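Local atomic coordinates of esterase (Uncultured bacterium, PDB entry 5EGN), a protein that hydrolyses carboxylic esters and degrades N-acyl homoserine lactones, the signal molecules of bacterial quorum sensing. Residues P21-P27 with R86-N92; F37-F42 with F252-R257; I68-A72 with M97-L102; G91-M97 with L114-G119. The protein carries 2 engineered substitutions. One frame throughout, in Å; residues are numbered along the deposited sequence.

Contact 1. Residues P21-P27 with R86-N92; sequences PIVFLHP and RAVFVGN
In the central beta sheet, strand 21-25 runs parallel to strand 87-92, so that Ile22 pairs with Val88, Val23 with Phe89, Phe24 with Val90 and Leu25 with Gly91. The axes of the two short strands differ by 24°, which is the usual left-handed twist of a sheet seen across the strands. Five backbone hydrogen bonds join them. Pro21 O accepts Val88 N, and Val23 N gives to Val88 O. Val23 O accepts Val90 N at 2.8 Å. Leu25 N then gives to Val90 O at 2.9 Å, and Leu25 O takes Asn92 N at 3.1 Å. This pair lies in the core of the alpha/beta hydrolase fold, where helices cover both faces of the sheet. On the face with Ile22, Phe24, Val88 and Val90, the Phe24 ring lies alongside Val90, with CD2 3.8 Å from Val90 CB. Val90 CG2 lies 3.8 Å from Ile22 CG2. On the other face, Val23 lies beside Phe89, with Val23 CB 3.6 Å from Phe89 CD1. Val23 CG2 also touches Ala87 CB at 3.7 Å. Helix 68-81 covers this second face, with Leu79 against Val23 and Val75 against Leu25. Beyond the last pair, Pro27 crosses the Asn92 side chain, and its CG is 3.2 Å from Asn92 OD1. The amide itself bonds elsewhere, OD1 to Gln245 NE2 and ND2 to Leu116 O.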
loop_
_atom_site.group_PDB
_atom_site.type_symbol
_atom_site.label_atom_id
_atom_site.label_comp_id
_atom_site.label_asym_id
_atom_site.label_seq_id
_atom_site.Cartn_x
_atom_site.Cartn_y
_atom_site.Cartn_z
ATOM N N PRO A 21 14.326 -7.917 -12.740
ATOM C CA PRO A 21 13.606 -6.714 -12.305
ATOM C C PRO A 21 12.176 -6.622 -12.834
ATOM O O PRO A 21 11.929 -6.897 -14.008
ATOM C CB PRO A 21 14.458 -5.568 -12.871
ATOM C CG PRO A 21 15.779 -6.187 -13.219
ATOM C CD PRO A 21 15.458 -7.586 -13.621
ATOM N N ILE A 22 11.250 -6.234 -11.963
ATOM C CA ILE A 22 9.873 -5.961 -12.365
ATOM C C ILE A 22 9.481 -4.546 -11.955
ATOM O O ILE A 22 9.526 -4.204 -10.775
ATOM C CB ILE A 22 8.874 -6.956 -11.740
ATOM C CG1 ILE A 22 9.240 -8.397 -12.097
ATOM C CG2 ILE A 22 7.454 -6.636 -12.192
ATOM C CD1 ILE A 22 8.321 -9.425 -11.475
ATOM N N VAL A 23 9.093 -3.725 -12.923
ATOM C CA VAL A 23 8.749 -2.340 -12.625
ATOM C C VAL A 23 7.240 -2.097 -12.646
ATOM O O VAL A 23 6.585 -2.274 -13.674
ATOM C CB VAL A 23 9.427 -1.372 -13.608
ATOM C CG1 VAL A 23 8.999 0.052 -13.321
ATOM C CG2 VAL A 23 10.940 -1.502 -13.513
ATOM N N PHE A 24 6.700 -1.687 -11.500
ATOM C CA PHE A 24 5.283 -1.381 -11.368
ATOM C C PHE A 24 5.009 0.119 -11.494
ATOM O O PHE A 24 5.566 0.961 -10.746
ATOM C CB PHE A 24 4.735 -1.908 -10.038
ATOM C CG PHE A 24 4.814 -3.404 -9.892
ATOM C CD1 PHE A 24 5.893 -3.991 -9.251
ATOM C CD2 PHE A 24 3.811 -4.222 -10.391
ATOM C CE1 PHE A 24 5.970 -5.364 -9.108
ATOM C CE2 PHE A 24 3.882 -5.596 -10.249
ATOM C CZ PHE A 24 4.963 -6.166 -9.608
ATOM N N LEU A 25 4.145 0.418 -12.462
ATOM C CA LEU A 25 3.747 1.766 -12.830
ATOM C C LEU A 25 2.264 1.954 -12.551
ATOM O O LEU A 25 1.420 1.400 -13.258
ATOM C CB LEU A 25 4.041 2.017 -14.308
ATOM C CG LEU A 25 5.476 1.735 -14.741
ATOM C CD1 LEU A 25 5.665 1.942 -16.237
ATOM C CD2 LEU A 25 6.401 2.630 -13.948
ATOM N N HIS A 26 1.952 2.743 -11.528
ATOM C CA HIS A 26 0.579 2.911 -11.054
ATOM C C HIS A 26 -0.301 3.695 -12.032
ATOM O O HIS A 26 0.211 4.447 -12.858
ATOM C CB HIS A 26 0.589 3.611 -9.692
ATOM C CG HIS A 26 0.973 5.055 -9.759
ATOM N ND1 HIS A 26 0.079 6.050 -10.096
ATOM C CD2 HIS A 26 2.157 5.673 -9.537
ATOM C CE1 HIS A 26 0.696 7.217 -10.078
ATOM N NE2 HIS A 26 1.957 7.017 -9.742
ATOM N N PRO A 27 -1.634 3.527 -11.933
ATOM C CA PRO A 27 -2.559 4.295 -12.776
ATOM C C PRO A 27 -2.635 5.771 -12.393
ATOM O O PRO A 27 -2.078 6.185 -11.377
ATOM C CB PRO A 27 -3.907 3.607 -12.534
ATOM C CG PRO A 27 -3.778 3.009 -11.188
ATOM C CD PRO A 27 -2.351 2.543 -11.103
ATOM N N ARG A 86 17.752 -4.122 -18.133
ATOM C CA ARG A 86 16.418 -4.337 -18.682
ATOM C C ARG A 86 15.449 -4.751 -17.583
ATOM O O ARG A 86 15.860 -5.297 -16.559
ATOM C CB ARG A 86 16.449 -5.400 -19.779
ATOM C CG ARG A 86 17.363 -5.079 -20.943
ATOM C CD ARG A 86 17.294 -6.163 -22.007
ATOM N NE ARG A 86 18.234 -5.921 -23.098
ATOM C CZ ARG A 86 17.905 -5.377 -24.266
ATOM N NH1 ARG A 86 16.650 -5.017 -24.505
ATOM N NH2 ARG A 86 18.832 -5.192 -25.196
ATOM N N ALA A 87 14.161 -4.501 -17.794
ATOM C CA ALA A 87 13.172 -4.809 -16.769
ATOM C C ALA A 87 11.844 -5.300 -17.340
ATOM O O ALA A 87 11.523 -5.066 -18.507
ATOM C CB ALA A 87 12.938 -3.589 -15.892
ATOM N N VAL A 88 11.092 -6.000 -16.497
ATOM C CA VAL A 88 9.710 -6.357 -16.778
ATOM C C VAL A 88 8.824 -5.183 -16.389
ATOM O O VAL A 88 8.887 -4.709 -15.258
ATOM C CB VAL A 88 9.274 -7.612 -15.998
ATOM C CG1 VAL A 88 7.754 -7.739 -15.994
ATOM C CG2 VAL A 88 9.936 -8.857 -16.571
ATOM N N PHE A 89 8.006 -4.700 -17.317
ATOM C CA PHE A 89 7.196 -3.525 -17.028
ATOM C C PHE A 89 5.712 -3.840 -16.910
ATOM O O PHE A 89 5.085 -4.344 -17.844
ATOM C CB PHE A 89 7.421 -2.449 -18.091
ATOM C CG PHE A 89 8.802 -1.860 -18.066
ATOM C CD1 PHE A 89 9.141 -0.902 -17.125
ATOM C CD2 PHE A 89 9.764 -2.274 -18.972
ATOM C CE1 PHE A 89 10.412 -0.361 -17.094
ATOM C CE2 PHE A 89 11.035 -1.738 -18.945
ATOM C CZ PHE A 89 11.359 -0.779 -18.005
ATOM N N VAL A 90 5.163 -3.533 -15.740
ATOM C CA VAL A 90 3.747 -3.713 -15.469
ATOM C C VAL A 90 3.069 -2.353 -15.352
ATOM O O VAL A 90 3.235 -1.648 -14.356
ATOM C CB VAL A 90 3.523 -4.522 -14.180
ATOM C CG1 VAL A 90 2.046 -4.806 -13.983
ATOM C CG2 VAL A 90 4.314 -5.819 -14.233
ATOM N N GLY A 91 2.310 -1.985 -16.377
ATOM C CA GLY A 91 1.690 -0.675 -16.426
ATOM C C GLY A 91 0.177 -0.701 -16.351
ATOM O O GLY A 91 -0.479 -1.479 -17.041
ATOM N N ASN A 92 -0.373 0.165 -15.506
ATOM C CA ASN A 92 -1.813 0.286 -15.333
ATOM C C ASN A 92 -2.311 1.642 -15.825
ATOM O O ASN A 92 -1.839 2.680 -15.364
ATOM C CB ASN A 92 -2.184 0.081 -13.865
ATOM C CG ASN A 92 -3.673 -0.087 -13.655
ATOM O OD1 ASN A 92 -4.188 0.165 -12.569
ATOM N ND2 ASN A 92 -4.373 -0.520 -14.696
#

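Contact 2. Residues F37-F42 with F252-R257; sequences FQTFPF and FNELLR
Asn253 presents its amide to segment 37-42 and uses both ends of it. Its ND2 gives an almost straight hydrogen bond to Phe37 O at 3.2 Å, with that oxygen in the plane of the amide. Its OD1 accepts Gln38 NE2, also at 3.2 Å, in a more bent bond. The two amide planes are 87° apart. The Gln38 amide reaches there because the chain bends at chi2 (75°). Gln38 CG lies 3.8 Å from Phe252 CD2, and the Gln38 amide is steeply turned against the ring, the planes 81° apart. Gln38 NE2 has a further partner in Gln245 O. Helix 249-257, near the C-terminal end of this alpha/beta hydrolase fold, lies side by side with segment 37-42 on the sheet face that carries Ile22, Phe24 and Leu114. The Phe42 ring fits against this helix. Leu256 CD2 lies over one face, 3.9 Å from the ring centroid, in a CH-pi contact. The ring tip faces the backbone, with CZ 3.3 Å from Asn253 O, which sits at the edge near the ring plane. The Phe42 ring and the Asn253 amide are steeply inclined to each other. The Phe40 ring meets His168 of the second subunit, and Pro41 packs on Ala167 of that subunit.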
loop_
_atom_site.group_PDB
_atom_site.type_symbol
_atom_site.label_atom_id
_atom_site.label_comp_id
_atom_site.label_asym_id
_atom_site.label_seq_id
_atom_site.Cartn_x
_atom_site.Cartn_y
_atom_site.Cartn_z
ATOM N N PHE A 37 -0.320 -5.718 -2.966
ATOM C CA PHE A 37 -0.466 -7.167 -3.012
ATOM C C PHE A 37 0.449 -7.825 -4.041
ATOM O O PHE A 37 0.583 -9.048 -4.057
ATOM C CB PHE A 37 -1.915 -7.553 -3.300
ATOM C CG PHE A 37 -2.877 -7.161 -2.218
ATOM C CD1 PHE A 37 -2.885 -7.822 -1.001
ATOM C CD2 PHE A 37 -3.779 -6.133 -2.423
ATOM C CE1 PHE A 37 -3.776 -7.458 -0.005
ATOM C CE2 PHE A 37 -4.671 -5.766 -1.434
ATOM C CZ PHE A 37 -4.670 -6.429 -0.224
ATOM N N GLN A 38 1.077 -7.022 -4.893
ATOM C CA GLN A 38 2.003 -7.548 -5.890
ATOM C C GLN A 38 3.449 -7.384 -5.442
ATOM O O GLN A 38 4.272 -8.283 -5.612
ATOM C CB GLN A 38 1.803 -6.855 -7.240
ATOM C CG GLN A 38 0.557 -7.285 -7.996
ATOM C CD GLN A 38 -0.716 -6.708 -7.413
ATOM O OE1 GLN A 38 -0.793 -5.516 -7.120
ATOM N NE2 GLN A 38 -1.724 -7.556 -7.241
ATOM N N THR A 39 3.733 -6.224 -4.857
ATOM C CA THR A 39 5.091 -5.795 -4.539
ATOM C C THR A 39 5.925 -6.826 -3.782
ATOM O O THR A 39 7.047 -7.137 -4.179
ATOM C CB THR A 39 5.066 -4.497 -3.709
ATOM O OG1 THR A 39 4.433 -3.459 -4.466
ATOM C CG2 THR A 39 6.476 -4.064 -3.344
ATOM N N PHE A 40 5.373 -7.363 -2.702
ATOM C CA PHE A 40 6.149 -8.203 -1.796
ATOM C C PHE A 40 6.165 -9.699 -2.145
ATOM O O PHE A 40 7.195 -10.349 -1.961
ATOM C CB PHE A 40 5.654 -7.990 -0.363
ATOM C CG PHE A 40 5.747 -6.562 0.091
ATOM C CD1 PHE A 40 6.944 -6.051 0.565
ATOM C CD2 PHE A 40 4.649 -5.722 0.018
ATOM C CE1 PHE A 40 7.040 -4.733 0.972
ATOM C CE2 PHE A 40 4.739 -4.403 0.423
ATOM C CZ PHE A 40 5.936 -3.908 0.900
ATOM N N PRO A 41 5.039 -10.262 -2.628
ATOM C CA PRO A 41 5.164 -11.640 -3.118
ATOM C C PRO A 41 6.156 -11.768 -4.274
ATOM O O PRO A 41 6.899 -12.747 -4.335
ATOM C CB PRO A 41 3.743 -11.974 -3.576
ATOM C CG PRO A 41 2.881 -11.151 -2.696
ATOM C CD PRO A 41 3.625 -9.858 -2.509
ATOM N N PHE A 42 6.175 -10.785 -5.168
ATOM C CA PHE A 42 7.112 -10.801 -6.285
ATOM C C PHE A 42 8.509 -10.369 -5.854
ATOM O O PHE A 42 9.477 -10.559 -6.588
ATOM C CB PHE A 42 6.608 -9.910 -7.422
ATOM C CG PHE A 42 5.510 -10.535 -8.233
ATOM C CD1 PHE A 42 5.807 -11.435 -9.242
ATOM C CD2 PHE A 42 4.184 -10.233 -7.981
ATOM C CE1 PHE A 42 4.801 -12.017 -9.988
ATOM C CE2 PHE A 42 3.174 -10.812 -8.722
ATOM C CZ PHE A 42 3.483 -11.706 -9.725
ATOM N N PHE A 252 -4.335 -12.000 -10.635
ATOM C CA PHE A 252 -3.400 -11.127 -11.336
ATOM C C PHE A 252 -1.972 -11.586 -11.073
ATOM O O PHE A 252 -1.130 -11.566 -11.971
ATOM C CB PHE A 252 -3.572 -9.667 -10.905
ATOM C CG PHE A 252 -2.648 -8.714 -11.615
ATOM C CD1 PHE A 252 -3.015 -8.148 -12.824
ATOM C CD2 PHE A 252 -1.410 -8.393 -11.079
ATOM C CE1 PHE A 252 -2.170 -7.279 -13.484
ATOM C CE2 PHE A 252 -0.560 -7.525 -11.736
ATOM C CZ PHE A 252 -0.941 -6.967 -12.939
ATOM N N ASN A 253 -1.709 -11.995 -9.834
ATOM C CA ASN A 253 -0.392 -12.492 -9.448
ATOM C C ASN A 253 -0.008 -13.758 -10.204
ATOM O O ASN A 253 1.156 -13.949 -10.553
ATOM C CB ASN A 253 -0.343 -12.756 -7.942
ATOM C CG ASN A 253 -0.187 -11.486 -7.128
ATOM O OD1 ASN A 253 -0.389 -10.384 -7.632
ATOM N ND2 ASN A 253 0.182 -11.638 -5.863
ATOM N N GLU A 254 -0.989 -14.621 -10.452
ATOM C CA GLU A 254 -0.757 -15.834 -11.230
ATOM C C GLU A 254 -0.503 -15.506 -12.695
ATOM O O GLU A 254 0.355 -16.109 -13.340
ATOM C CB GLU A 254 -1.946 -16.785 -11.107
ATOM C CG GLU A 254 -2.183 -17.292 -9.698
ATOM C CD GLU A 254 -3.489 -18.045 -9.573
ATOM O OE1 GLU A 254 -3.846 -18.774 -10.522
ATOM O OE2 GLU A 254 -4.163 -17.901 -8.531
ATOM N N LEU A 255 -1.261 -14.545 -13.213
ATOM C CA LEU A 255 -1.107 -14.109 -14.594
ATOM C C LEU A 255 0.277 -13.510 -14.827
ATOM O O LEU A 255 0.917 -13.777 -15.845
ATOM C CB LEU A 255 -2.194 -13.097 -14.954
ATOM C CG LEU A 255 -2.404 -12.783 -16.434
ATOM C CD1 LEU A 255 -2.726 -14.048 -17.209
ATOM C CD2 LEU A 255 -3.521 -11.769 -16.588
ATOM N N LEU A 256 0.736 -12.704 -13.874
ATOM C CA LEU A 256 2.052 -12.078 -13.959
ATOM C C LEU A 256 3.148 -13.110 -13.720
ATOM O O LEU A 256 4.249 -12.999 -14.260
ATOM C CB LEU A 256 2.169 -10.927 -12.955
ATOM C CG LEU A 256 3.492 -10.158 -12.895
ATOM C CD1 LEU A 256 3.959 -9.744 -14.280
ATOM C CD2 LEU A 256 3.355 -8.938 -11.995
ATOM N N ARG A 257 2.834 -14.118 -12.915
ATOM C CA ARG A 257 3.741 -15.237 -12.695
ATOM C C ARG A 257 3.935 -16.027 -13.982
ATOM O O ARG A 257 4.926 -16.739 -14.142
ATOM C CB ARG A 257 3.214 -16.155 -11.591
ATOM C CG ARG A 257 3.827 -15.913 -10.223
ATOM C CD ARG A 257 3.178 -16.796 -9.167
ATOM N NE ARG A 257 2.059 -16.130 -8.506
ATOM C CZ ARG A 257 1.096 -16.765 -7.846
ATOM N NH1 ARG A 257 1.107 -18.088 -7.771
ATOM N NH2 ARG A 257 0.117 -16.080 -7.270
#

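Contact 3. Residues I68-A72 with M97-L102; sequences IMEHA and MIAMQL
Met97 O takes the helical hydrogen bond of Gln101 N at 2.9 Å, and Ile68 CG2 of the facing helix rests on the same oxygen at 3.4 Å. The branch gets there because CG2 stands anti to the Ile68 backbone N. From this spot the methyl group also reaches Gln101 CB at 3.7 Å. Ile68 CD1 lies alongside Met97, near both CB and SD. Ile98 faces the next turn of the other helix. Its CD1 lies 3.6 Å from His71 CB, and its CG2 lies 3.9 Å from Ala72 CA. Gln101 bends at chi2 (63°), and its amide then crosses the Met69 side chain, with OE1 3.8 Å from Met69 CE. The segments 68-72 and 97-102 run at 79° to each other, their axes 8.5 Å apart at closest. Both belong to the layer that packs on the sheet face with Leu25 and Phe89, as in alpha/beta hydrolases. The polar end of Gln101 is satisfied elsewhere, by Trp193 NE1 on OE1 and weakly by Asp105 OD2 at NE2. The join therefore rests on van der Waals contact, mostly of aliphatic groups, without hydrogen bonds between the two segments.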
loop_
_atom_site.group_PDB
_atom_site.type_symbol
_atom_site.label_atom_id
_atom_site.label_comp_id
_atom_site.label_asym_id
_atom_site.label_seq_id
_atom_site.Cartn_x
_atom_site.Cartn_y
_atom_site.Cartn_z
ATOM N N ILE A 68 3.984 11.734 -21.585
ATOM C CA ILE A 68 4.289 10.338 -21.304
ATOM C C ILE A 68 5.783 10.076 -21.486
ATOM O O ILE A 68 6.367 9.229 -20.806
ATOM C CB ILE A 68 3.465 9.399 -22.207
ATOM C CG1 ILE A 68 1.976 9.710 -22.061
ATOM C CG2 ILE A 68 3.719 7.946 -21.856
ATOM C CD1 ILE A 68 1.457 9.544 -20.651
ATOM N N MET A 69 6.401 10.828 -22.392
ATOM C CA MET A 69 7.834 10.717 -22.632
ATOM C C MET A 69 8.632 11.131 -21.396
ATOM O O MET A 69 9.616 10.486 -21.032
ATOM C CB MET A 69 8.248 11.571 -23.833
ATOM C CG MET A 69 7.479 11.280 -25.113
ATOM S SD MET A 69 5.936 12.209 -25.232
ATOM C CE MET A 69 5.303 11.617 -26.798
ATOM N N GLU A 70 8.197 12.210 -20.752
ATOM C CA GLU A 70 8.856 12.701 -19.546
ATOM C C GLU A 70 8.705 11.714 -18.383
ATOM O O GLU A 70 9.649 11.495 -17.615
ATOM C CB GLU A 70 8.306 14.079 -19.169
ATOM C CG GLU A 70 8.869 15.206 -20.034
ATOM C CD GLU A 70 8.073 16.491 -19.927
ATOM O OE1 GLU A 70 6.851 16.455 -20.187
ATOM O OE2 GLU A 70 8.670 17.538 -19.596
ATOM N N HIS A 71 7.516 11.127 -18.261
ATOM C CA HIS A 71 7.276 10.054 -17.299
ATOM C C HIS A 71 8.242 8.895 -17.537
ATOM O O HIS A 71 8.863 8.368 -16.600
ATOM C CB HIS A 71 5.833 9.552 -17.396
ATOM C CG HIS A 71 4.837 10.410 -16.682
ATOM N ND1 HIS A 71 4.870 10.613 -15.319
ATOM C CD2 HIS A 71 3.763 11.099 -17.137
ATOM C CE1 HIS A 71 3.866 11.396 -14.967
ATOM N NE2 HIS A 71 3.181 11.707 -16.053
ATOM N N ALA A 72 8.355 8.509 -18.804
ATOM C CA ALA A 72 9.256 7.439 -19.210
ATOM C C ALA A 72 10.694 7.763 -18.826
ATOM O O ALA A 72 11.440 6.885 -18.394
ATOM C CB ALA A 72 9.145 7.193 -20.705
ATOM N N MET A 97 0.737 3.345 -20.767
ATOM C CA MET A 97 1.212 4.362 -21.699
ATOM C C MET A 97 2.708 4.589 -21.528
ATOM O O MET A 97 3.462 4.614 -22.502
ATOM C CB MET A 97 0.468 5.681 -21.492
ATOM C CG MET A 97 -1.036 5.589 -21.619
ATOM S SD MET A 97 -1.812 7.210 -21.490
ATOM C CE MET A 97 -3.539 6.753 -21.560
ATOM N N ILE A 98 3.123 4.755 -20.276
ATOM C CA ILE A 98 4.521 4.989 -19.935
ATOM C C ILE A 98 5.398 3.827 -20.389
ATOM O O ILE A 98 6.477 4.034 -20.948
ATOM C CB ILE A 98 4.693 5.209 -18.417
ATOM C CG1 ILE A 98 3.953 6.473 -17.978
ATOM C CG2 ILE A 98 6.162 5.315 -18.053
ATOM C CD1 ILE A 98 3.857 6.637 -16.478
ATOM N N ALA A 99 4.923 2.607 -20.159
ATOM C CA ALA A 99 5.648 1.411 -20.573
ATOM C C ALA A 99 5.798 1.335 -22.094
ATOM O O ALA A 99 6.865 0.987 -22.603
ATOM C CB ALA A 99 4.952 0.164 -20.048
ATOM N N MET A 100 4.728 1.658 -22.815
ATOM C CA MET A 100 4.755 1.624 -24.277
ATOM C C MET A 100 5.720 2.669 -24.842
ATOM O O MET A 100 6.533 2.371 -25.727
ATOM C CB MET A 100 3.349 1.832 -24.844
ATOM C CG MET A 100 2.441 0.616 -24.692
ATOM S SD MET A 100 0.844 0.763 -25.520
ATOM C CE MET A 100 -0.036 1.839 -24.390
ATOM N N GLN A 101 5.627 3.887 -24.318
ATOM C CA GLN A 101 6.551 4.955 -24.679
ATOM C C GLN A 101 7.987 4.528 -24.390
ATOM O O GLN A 101 8.911 4.858 -25.135
ATOM C CB GLN A 101 6.216 6.236 -23.914
ATOM C CG GLN A 101 6.844 7.481 -24.499
ATOM C CD GLN A 101 6.340 7.772 -25.894
ATOM O OE1 GLN A 101 5.139 7.926 -26.112
ATOM N NE2 GLN A 101 7.255 7.832 -26.852
ATOM N N LEU A 102 8.160 3.784 -23.303
ATOM C CA LEU A 102 9.469 3.275 -22.917
ATOM C C LEU A 102 9.969 2.250 -23.931
ATOM O O LEU A 102 11.165 2.182 -24.211
ATOM C CB LEU A 102 9.410 2.664 -21.515
ATOM C CG LEU A 102 10.728 2.417 -20.777
ATOM C CD1 LEU A 102 10.512 2.542 -19.281
ATOM C CD2 LEU A 102 11.299 1.049 -21.110
#

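Contact 4. Residues G91-M97 with L114-G119; sequences GNSIGGM and LILSSG
Backbone bonds first tie Gly91 to the neighbouring parallel strand 110-116. Gly91 N gives to Leu114 O at 3.0 Å, and Gly91 O accepts Leu116 N at 2.7 Å. Leu116 O is then shared by two donors. Ser93 N approaches it at 3.1 Å nearly in line with the C=O bond. Asn92 ND2 comes at 2.8 Å from above the carbonyl plane, while the oxygen lies in the plane of the amide. CG of Asn92 stands anti to the backbone N (chi1 -168°), which brings the amide alongside Leu116, with ND2 3.5 Å from Leu116 CD2. The hydroxyl bond comes next. Ser118 OG gives to Ser93 O at 2.6 Å, and that oxygen also accepts Met97 N at the start of helix 94-105. Van der Waals contacts of carbon with oxygen complete the set: Ile115 CD1 lies 3.9 Å from Gly96 O, and Met97 CG faces Ser118 OG at 3.8 Å. Gly96 has no side chain, and the helix start comes close to Ile115 and Ser118 there. The sequence Gly91-Asn92-Ser93-Ile94-Gly95 matches the GxSxG nucleophile elbow of alpha/beta hydrolases. Ser93 has phi 53° and psi -108°, as expected of the nucleophile in such a turn, and His242 touches its side chain. Ser93 is therefore probably the catalytic serine. The bonds of its backbone N to the strand end at Leu116 and of its O to Ser118 in the loop after it would fix the position of the turn and of the helix that follows.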
loop_
_atom_site.group_PDB
_atom_site.type_symbol
_atom_site.label_atom_id
_atom_site.label_comp_id
_atom_site.label_asym_id
_atom_site.label_seq_id
_atom_site.Cartn_x
_atom_site.Cartn_y
_atom_site.Cartn_z
ATOM N N GLY A 91 2.310 -1.985 -16.377
ATOM C CA GLY A 91 1.690 -0.675 -16.426
ATOM C C GLY A 91 0.177 -0.701 -16.351
ATOM O O GLY A 91 -0.479 -1.479 -17.041
ATOM N N ASN A 92 -0.373 0.165 -15.506
ATOM C CA ASN A 92 -1.813 0.286 -15.333
ATOM C C ASN A 92 -2.311 1.642 -15.825
ATOM O O ASN A 92 -1.839 2.680 -15.364
ATOM C CB ASN A 92 -2.184 0.081 -13.865
ATOM C CG ASN A 92 -3.673 -0.087 -13.655
ATOM O OD1 ASN A 92 -4.188 0.165 -12.569
ATOM N ND2 ASN A 92 -4.373 -0.520 -14.696
ATOM N N SER A 93 -3.260 1.621 -16.759
ATOM C CA SER A 93 -3.761 2.835 -17.405
ATOM C C SER A 93 -2.624 3.661 -17.993
ATOM O O SER A 93 -2.023 3.288 -19.000
ATOM C CB SER A 93 -4.564 3.688 -16.417
ATOM O OG SER A 93 -4.868 4.959 -16.962
ATOM N N ILE A 94 -2.335 4.785 -17.344
ATOM C CA ILE A 94 -1.277 5.676 -17.791
ATOM C C ILE A 94 0.083 5.002 -17.634
ATOM O O ILE A 94 1.031 5.332 -18.341
ATOM C CB ILE A 94 -1.298 7.015 -17.018
ATOM C CG1 ILE A 94 -0.413 8.052 -17.713
ATOM C CG2 ILE A 94 -0.877 6.819 -15.569
ATOM C CD1 ILE A 94 -0.399 9.395 -17.026
ATOM N N GLY A 95 0.169 4.043 -16.718
ATOM C CA GLY A 95 1.386 3.274 -16.536
ATOM C C GLY A 95 1.678 2.447 -17.772
ATOM O O GLY A 95 2.835 2.266 -18.155
ATOM N N GLY A 96 0.617 1.941 -18.394
ATOM C CA GLY A 96 0.738 1.210 -19.641
ATOM C C GLY A 96 1.244 2.115 -20.746
ATOM O O GLY A 96 2.079 1.711 -21.561
ATOM N N MET A 97 0.737 3.345 -20.767
ATOM C CA MET A 97 1.212 4.362 -21.699
ATOM C C MET A 97 2.708 4.589 -21.528
ATOM O O MET A 97 3.462 4.614 -22.502
ATOM C CB MET A 97 0.468 5.681 -21.492
ATOM C CG MET A 97 -1.036 5.589 -21.619
ATOM S SD MET A 97 -1.812 7.210 -21.490
ATOM C CE MET A 97 -3.539 6.753 -21.560
ATOM N N LEU A 114 3.613 -6.171 -19.234
ATOM C CA LEU A 114 2.239 -6.509 -18.891
ATOM C C LEU A 114 1.436 -5.215 -18.870
ATOM O O LEU A 114 1.560 -4.411 -17.949
ATOM C CB LEU A 114 2.147 -7.236 -17.544
ATOM C CG LEU A 114 0.834 -7.989 -17.271
ATOM C CD1 LEU A 114 1.039 -9.103 -16.258
ATOM C CD2 LEU A 114 -0.281 -7.062 -16.801
ATOM N N ILE A 115 0.623 -5.016 -19.902
ATOM C CA ILE A 115 -0.220 -3.833 -20.004
ATOM C C ILE A 115 -1.594 -4.108 -19.404
ATOM O O ILE A 115 -2.360 -4.907 -19.942
ATOM C CB ILE A 115 -0.386 -3.384 -21.466
ATOM C CG1 ILE A 115 0.968 -3.347 -22.167
ATOM C CG2 ILE A 115 -1.032 -2.011 -21.532
ATOM C CD1 ILE A 115 1.850 -2.223 -21.690
ATOM N N LEU A 116 -1.902 -3.454 -18.287
ATOM C CA LEU A 116 -3.190 -3.651 -17.631
ATOM C C LEU A 116 -4.121 -2.460 -17.811
ATOM O O LEU A 116 -3.833 -1.361 -17.335
ATOM C CB LEU A 116 -3.005 -3.919 -16.137
ATOM C CG LEU A 116 -4.325 -4.136 -15.393
ATOM C CD1 LEU A 116 -4.893 -5.509 -15.711
ATOM C CD2 LEU A 116 -4.160 -3.949 -13.894
ATOM N N SER A 117 -5.236 -2.698 -18.497
ATOM C CA SER A 117 -6.301 -1.710 -18.658
ATOM C C SER A 117 -5.795 -0.370 -19.183
ATOM O O SER A 117 -5.920 0.652 -18.511
ATOM C CB SER A 117 -7.030 -1.502 -17.329
ATOM O OG SER A 117 -7.527 -2.728 -16.821
ATOM N N SER A 118 -5.230 -0.374 -20.384
ATOM C CA SER A 118 -4.705 0.853 -20.970
ATOM C C SER A 118 -5.174 1.032 -22.409
ATOM O O SER A 118 -5.998 0.264 -22.907
ATOM C CB SER A 118 -3.177 0.862 -20.912
ATOM O OG SER A 118 -2.666 2.147 -21.214
ATOM N N GLY A 119 -4.639 2.053 -23.070
ATOM C CA GLY A 119 -5.010 2.368 -24.437
ATOM C C GLY A 119 -4.207 3.539 -24.970
ATOM O O GLY A 119 -3.301 4.037 -24.300
#

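How the contacts relate
From the N terminus, contact 1 opens at strand 21-25 and closes at strand 87-92. Contact 2 opens inside that loop, at 37-42, and closes near the C terminus at 252-257, so the two cross. Contact 3 starts at helix 68-81, still within the first loop, and ends in helix 94-105, so it crosses contact 1 as well. Contact 4 follows contact 1 in series, shares Gly91 and Asn92 with it, and crosses contact 3, with Met97 in common. Contacts 3 and 4 are both nested within contact 2. Contacts 1 and 4 build the middle of the sheet. Contact 2 ties helical pieces together on one face and contact 3 on the other, their nearest atoms about 12 Å apart.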